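Local coordinates for YfdX protein (Salmonella enterica I, PDB 6A02), which is of uncertain molecular function but is implicated in the antibiotic stress response and the virulence of Salmonella Typhi, at residues 16-28 with 50-64. Sequence-based numbering, arbitrary orientation. Where two conformers were deposited one is given.
Sequences KISGQAWQAMRDI and AEKLLNDDSTDWNLY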
loop_
_atom_site.group_PDB
_atom_site.type_symbol
_atom_site.label_atom_id
_atom_site.label_comp_id
_atom_site.label_asym_id
_atom_site.label_seq_id
_atom_site.Cartn_x
_atom_site.Cartn_y
_atom_site.Cartn_z
ATOM N N LYS A 16 -9.558 22.979 -2.615
ATOM C CA LYS A 16 -8.574 23.121 -1.551
ATOM C C LYS A 16 -8.336 21.805 -0.815
ATOM O O LYS A 16 -9.254 20.996 -0.619
ATOM C CB LYS A 16 -9.005 24.220 -0.575
ATOM C CG LYS A 16 -8.761 25.620 -1.133
ATOM C CD LYS A 16 -9.386 26.701 -0.261
ATOM C CE LYS A 16 -9.106 28.096 -0.834
ATOM N NZ LYS A 16 -10.245 29.046 -0.646
ATOM N N ILE A 17 -7.081 21.607 -0.419
ATOM C CA ILE A 17 -6.611 20.431 0.307
ATOM C C ILE A 17 -6.157 20.891 1.686
ATOM O O ILE A 17 -5.472 21.914 1.805
ATOM C CB ILE A 17 -5.432 19.784 -0.451
ATOM C CG1 ILE A 17 -5.841 19.332 -1.862
ATOM C CG2 ILE A 17 -4.859 18.631 0.359
ATOM C CD1 ILE A 17 -4.653 19.024 -2.766
ATOM N N SER A 18 -6.523 20.143 2.732
ATOM C CA SER A 18 -6.243 20.568 4.105
ATOM C C SER A 18 -4.855 20.114 4.543
ATOM O O SER A 18 -4.648 18.940 4.872
ATOM C CB SER A 18 -7.298 20.067 5.086
ATOM O OG SER A 18 -6.903 20.386 6.416
ATOM N N GLY A 19 -3.913 21.054 4.602
ATOM C CA GLY A 19 -2.615 20.727 5.160
ATOM C C GLY A 19 -2.659 20.463 6.650
ATOM O O GLY A 19 -1.849 19.686 7.167
ATOM N N GLN A 20 -3.589 21.110 7.362
ATOM C CA GLN A 20 -3.726 20.849 8.790
ATOM C C GLN A 20 -4.167 19.416 9.042
ATOM O O GLN A 20 -3.643 18.748 9.942
ATOM C CB GLN A 20 -4.731 21.807 9.423
ATOM C CG GLN A 20 -4.254 23.242 9.560
ATOM C CD GLN A 20 -5.362 24.137 10.062
ATOM O OE1 GLN A 20 -6.427 24.222 9.448
ATOM N NE2 GLN A 20 -5.130 24.797 11.196
ATOM N N ALA A 21 -5.141 18.932 8.272
ATOM C CA ALA A 21 -5.610 17.564 8.471
ATOM C C ALA A 21 -4.564 16.551 8.041
ATOM O O ALA A 21 -4.469 15.469 8.634
ATOM C CB ALA A 21 -6.918 17.332 7.721
ATOM N N TRP A 22 -3.782 16.863 7.007
ATOM C CA TRP A 22 -2.670 15.985 6.670
ATOM C C TRP A 22 -1.706 15.856 7.842
ATOM O O TRP A 22 -1.308 14.746 8.213
ATOM C CB TRP A 22 -1.952 16.476 5.406
ATOM C CG TRP A 22 -1.016 15.439 4.893
ATOM C CD1 TRP A 22 -1.309 14.420 4.036
ATOM C CD2 TRP A 22 0.354 15.291 5.244
ATOM N NE1 TRP A 22 -0.194 13.648 3.818
ATOM C CE2 TRP A 22 0.843 14.171 4.546
ATOM C CE3 TRP A 22 1.221 16.010 6.066
ATOM C CZ2 TRP A 22 2.157 13.743 4.657
ATOM C CZ3 TRP A 22 2.528 15.587 6.173
ATOM C CH2 TRP A 22 2.982 14.466 5.468
ATOM N N GLN A 23 -1.329 16.987 8.449
ATOM C CA GLN A 23 -0.411 16.938 9.579
ATOM C C GLN A 23 -1.043 16.236 10.771
ATOM O O GLN A 23 -0.347 15.545 11.523
ATOM C CB GLN A 23 0.030 18.355 9.946
ATOM C CG GLN A 23 1.080 18.405 11.055
ATOM C CD GLN A 23 2.366 17.729 10.642
ATOM O OE1 GLN A 23 2.851 17.936 9.530
ATOM N NE2 GLN A 23 2.907 16.879 11.516
ATOM N N ALA A 24 -2.355 16.386 10.945
ATOM C CA ALA A 24 -3.044 15.686 12.022
ATOM C C ALA A 24 -2.921 14.178 11.854
ATOM O O ALA A 24 -2.674 13.455 12.829
ATOM C CB ALA A 24 -4.515 16.104 12.066
ATOM N N MET A 25 -3.064 13.684 10.622
ATOM C CA MET A 25 -2.936 12.246 10.407
ATOM C C MET A 25 -1.512 11.779 10.669
ATOM O O MET A 25 -1.303 10.686 11.209
ATOM C CB MET A 25 -3.371 11.884 8.985
ATOM C CG MET A 25 -4.842 12.168 8.685
ATOM S SD MET A 25 -5.976 11.570 9.959
ATOM C CE MET A 25 -5.653 9.813 9.885
ATOM N N ARG A 26 -0.524 12.592 10.291
ATOM C CA ARG A 26 0.864 12.279 10.613
ATOM C C ARG A 26 1.055 12.213 12.126
ATOM O O ARG A 26 1.671 11.271 12.650
ATOM C CB ARG A 26 1.751 13.338 9.952
ATOM C CG ARG A 26 3.154 13.462 10.476
ATOM C CD ARG A 26 3.962 12.207 10.314
ATOM N NE ARG A 26 5.376 12.497 10.550
ATOM C CZ ARG A 26 6.313 11.567 10.701
ATOM N NH1 ARG A 26 5.983 10.290 10.658
ATOM N NH2 ARG A 26 7.576 11.923 10.908
ATOM N N ASP A 27 0.476 13.175 12.853
ATOM C CA ASP A 27 0.590 13.182 14.310
ATOM C C ASP A 27 -0.087 11.962 14.934
ATOM O O ASP A 27 0.404 11.419 15.934
ATOM C CB ASP A 27 -0.024 14.463 14.879
ATOM C CG ASP A 27 0.790 15.705 14.568
ATOM O OD1 ASP A 27 1.934 15.577 14.071
ATOM O OD2 ASP A 27 0.263 16.808 14.844
ATOM N N ILE A 28 -1.220 11.532 14.369
ATOM C CA ILE A 28 -1.940 10.359 14.866
ATOM C C ILE A 28 -1.070 9.107 14.772
ATOM O O ILE A 28 -1.007 8.300 15.710
ATOM C CB ILE A 28 -3.272 10.208 14.099
ATOM C CG1 ILE A 28 -4.288 11.235 14.589
ATOM C CG2 ILE A 28 -3.843 8.804 14.223
ATOM C CD1 ILE A 28 -5.492 11.332 13.683
ATOM N N ALA A 50 -2.913 16.840 17.105
ATOM C CA ALA A 50 -3.852 16.428 16.069
ATOM C C ALA A 50 -5.252 16.946 16.360
ATOM O O ALA A 50 -5.962 17.394 15.448
ATOM C CB ALA A 50 -3.849 14.903 15.947
ATOM N N GLU A 51 -5.674 16.883 17.626
ATOM C CA GLU A 51 -6.989 17.392 17.997
ATOM C C GLU A 51 -7.105 18.880 17.698
ATOM O O GLU A 51 -8.119 19.331 17.154
ATOM C CB GLU A 51 -7.259 17.108 19.475
ATOM C CG GLU A 51 -8.685 17.427 19.913
ATOM C CD GLU A 51 -8.912 17.204 21.396
ATOM O OE1 GLU A 51 -8.026 17.574 22.199
ATOM O OE2 GLU A 51 -9.977 16.654 21.755
ATOM N N LYS A 52 -6.075 19.657 18.030
ATOM C CA LYS A 52 -6.134 21.092 17.768
ATOM C C LYS A 52 -6.177 21.377 16.272
ATOM O O LYS A 52 -6.909 22.267 15.822
ATOM C CB LYS A 52 -4.963 21.814 18.441
ATOM C CG LYS A 52 -5.129 21.941 19.944
ATOM C CD LYS A 52 -4.048 22.798 20.578
ATOM C CE LYS A 52 -4.460 23.207 21.979
ATOM N NZ LYS A 52 -4.859 22.022 22.791
ATOM N N LEU A 53 -5.413 20.621 15.483
ATOM C CA LEU A 53 -5.414 20.834 14.038
ATOM C C LEU A 53 -6.779 20.534 13.426
ATOM O O LEU A 53 -7.265 21.293 12.579
ATOM C CB LEU A 53 -4.321 19.994 13.381
ATOM C CG LEU A 53 -2.863 20.406 13.618
ATOM C CD1 LEU A 53 -1.918 19.251 13.332
ATOM C CD2 LEU A 53 -2.488 21.601 12.759
ATOM N N LEU A 54 -7.408 19.421 13.827
ATOM C CA LEU A 54 -8.669 19.015 13.217
ATOM C C LEU A 54 -9.854 19.846 13.684
ATOM O O LEU A 54 -10.916 19.790 13.053
ATOM C CB LEU A 54 -8.948 17.540 13.527
ATOM C CG LEU A 54 -8.017 16.541 12.852
ATOM C CD1 LEU A 54 -8.257 15.145 13.419
ATOM C CD2 LEU A 54 -8.245 16.569 11.343
ATOM N N ASN A 55 -9.709 20.592 14.780
ATOM C CA ASN A 55 -10.828 21.305 15.383
ATOM C C ASN A 55 -10.597 22.807 15.397
ATOM O O ASN A 55 -11.284 23.532 16.125
ATOM C CB ASN A 55 -11.103 20.786 16.794
ATOM C CG ASN A 55 -11.671 19.384 16.788
ATOM O OD1 ASN A 55 -12.858 19.187 16.517
ATOM N ND2 ASN A 55 -10.827 18.399 17.078
ATOM N N ASP A 56 -9.642 23.281 14.604
ATOM C CA ASP A 56 -9.326 24.699 14.510
ATOM C C ASP A 56 -10.558 25.497 14.095
ATOM O O ASP A 56 -11.040 25.360 12.966
ATOM C CB ASP A 56 -8.198 24.884 13.496
ATOM C CG ASP A 56 -7.642 26.297 13.478
ATOM O OD1 ASP A 56 -8.287 27.208 14.037
ATOM O OD2 ASP A 56 -6.553 26.493 12.898
ATOM N N ASP A 57 -11.070 26.344 14.996
ATOM C CA ASP A 57 -12.279 27.105 14.690
ATOM C C ASP A 57 -12.041 28.204 13.663
ATOM O O ASP A 57 -13.009 28.706 13.082
ATOM C CB ASP A 57 -12.906 27.684 15.964
ATOM C CG ASP A 57 -13.302 26.613 16.962
ATOM O OD1 ASP A 57 -12.767 26.628 18.092
ATOM O OD2 ASP A 57 -14.147 25.759 16.621
ATOM N N SER A 58 -10.788 28.588 13.425
ATOM C CA SER A 58 -10.483 29.580 12.404
ATOM C C SER A 58 -10.392 28.977 11.011
ATOM O O SER A 58 -10.324 29.723 10.026
ATOM C CB SER A 58 -9.201 30.346 12.752
ATOM O OG SER A 58 -8.036 29.576 12.513
ATOM N N THR A 59 -10.413 27.652 10.905
ATOM C CA THR A 59 -10.408 26.981 9.620
ATOM C C THR A 59 -11.835 26.795 9.123
ATOM O O THR A 59 -12.728 26.399 9.878
ATOM C CB THR A 59 -9.723 25.620 9.760
ATOM O OG1 THR A 59 -8.356 25.832 10.129
ATOM C CG2 THR A 59 -9.778 24.845 8.439
ATOM N N ASP A 60 -12.043 27.090 7.845
ATOM C CA ASP A 60 -13.327 26.866 7.188
ATOM C C ASP A 60 -13.279 25.471 6.579
ATOM O O ASP A 60 -12.807 25.272 5.458
ATOM C CB ASP A 60 -13.559 27.935 6.130
ATOM C CG ASP A 60 -14.855 27.742 5.374
ATOM O OD1 ASP A 60 -15.625 26.807 5.687
ATOM O OD2 ASP A 60 -15.100 28.527 4.441
ATOM N N TRP A 61 -13.797 24.497 7.327
ATOM C CA TRP A 61 -13.685 23.104 6.905
ATOM C C TRP A 61 -14.495 22.796 5.653
ATOM O O TRP A 61 -14.184 21.825 4.953
ATOM C CB TRP A 61 -14.025 22.182 8.081
ATOM C CG TRP A 61 -12.996 22.315 9.155
ATOM C CD1 TRP A 61 -13.094 23.029 10.317
ATOM C CD2 TRP A 61 -11.676 21.762 9.138
ATOM N NE1 TRP A 61 -11.920 22.945 11.029
ATOM C CE2 TRP A 61 -11.035 22.164 10.328
ATOM C CE3 TRP A 61 -10.977 20.951 8.233
ATOM C CZ2 TRP A 61 -9.725 21.789 10.634
ATOM C CZ3 TRP A 61 -9.676 20.580 8.542
ATOM C CH2 TRP A 61 -9.068 20.993 9.728
ATOM N N ASN A 62 -15.508 23.608 5.333
ATOM C CA ASN A 62 -16.264 23.408 4.101
ATOM C C ASN A 62 -15.368 23.438 2.872
ATOM O O ASN A 62 -15.682 22.794 1.863
ATOM C CB ASN A 62 -17.328 24.503 3.938
ATOM C CG ASN A 62 -18.325 24.542 5.075
ATOM O OD1 ASN A 62 -19.171 23.657 5.201
ATOM N ND2 ASN A 62 -18.247 25.583 5.898
ATOM N N LEU A 63 -14.258 24.179 2.933
ATOM C CA LEU A 63 -13.397 24.344 1.764
ATOM C C LEU A 63 -12.785 23.030 1.296
ATOM O O LEU A 63 -12.408 22.917 0.123
ATOM C CB LEU A 63 -12.263 25.321 2.078
ATOM C CG LEU A 63 -12.696 26.746 2.442
ATOM C CD1 LEU A 63 -11.477 27.596 2.749
ATOM C CD2 LEU A 63 -13.500 27.334 1.304
ATOM N N TYR A 64 -12.680 22.035 2.178
ATOM C CA TYR A 64 -11.949 20.809 1.879
ATOM C C TYR A 64 -12.857 19.625 1.599
ATOM O O TYR A 64 -12.359 18.533 1.308
ATOM C CB TYR A 64 -11.002 20.477 3.033
ATOM C CG TYR A 64 -10.234 21.677 3.514
ATOM C CD1 TYR A 64 -9.199 22.210 2.762
ATOM C CD2 TYR A 64 -10.558 22.291 4.717
ATOM C CE1 TYR A 64 -8.498 23.328 3.204
ATOM C CE2 TYR A 64 -9.866 23.399 5.170
ATOM C CZ TYR A 64 -8.841 23.910 4.412
ATOM O OH TYR A 64 -8.151 25.015 4.859
HETATM O O HOH W 1 -12.101 24.280 -2.295
#
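Gln20 OE1 accepts a short hydrogen bond, 2.6 Å, from Thr59 OG1. The hydroxyl lies in the carbonyl plane, on a lone pair. The other end of the same amide is also held: Gln20 NE2 donates to the anti lone pair of Asp56 OD2 at 2.8 Å. That oxygen lies in the amide plane, while the carboxylate is turned 66° from it. Gln20 reaches both because its chain runs out straight beyond CG (chi2 174°). The two bonds fix the rotation of the amide. Ser58 N closes an Asx turn on Asp56 OD1, and Ser58 OG bonds to it from the same face.

Trp61 is sandwiched: Thr59 CG2 sits over the centre of one face, and Leu54 O lies above the opposite face, offset toward the rim. Ala21 CB is at the ring edge, and Ser18 OG is near CZ3. Ser18 OG also caps helix 19-36 by accepting from Ala21 N. Ser18 CB lies over the Tyr64 ring face, 3.7 Å from its centroid, in a CH-pi contact. Lys16 runs alongside Leu63.

Helices 19-36 and 40-54 form an antiparallel hairpin; the axes of 19-28 and 50-54 approach to 8.5 Å at 161°. Leu53 is a knob among Gln20, Gln23, Ala24 and Asp27. Ala24 and Ala50 allow the close approach, their CA atoms 4.2 Å apart. Leu54 CG packs on Ala24 CB. Arg140 of helix 136-151 bonds to Leu54 O and makes a cation-pi contact with Trp61.

Largely apolar packing thus joins the helices, and the 3-10 segment 61-64 covers residues 16-18. The two Gln20 bonds hold loop 55-59 against the start of helix 19-36.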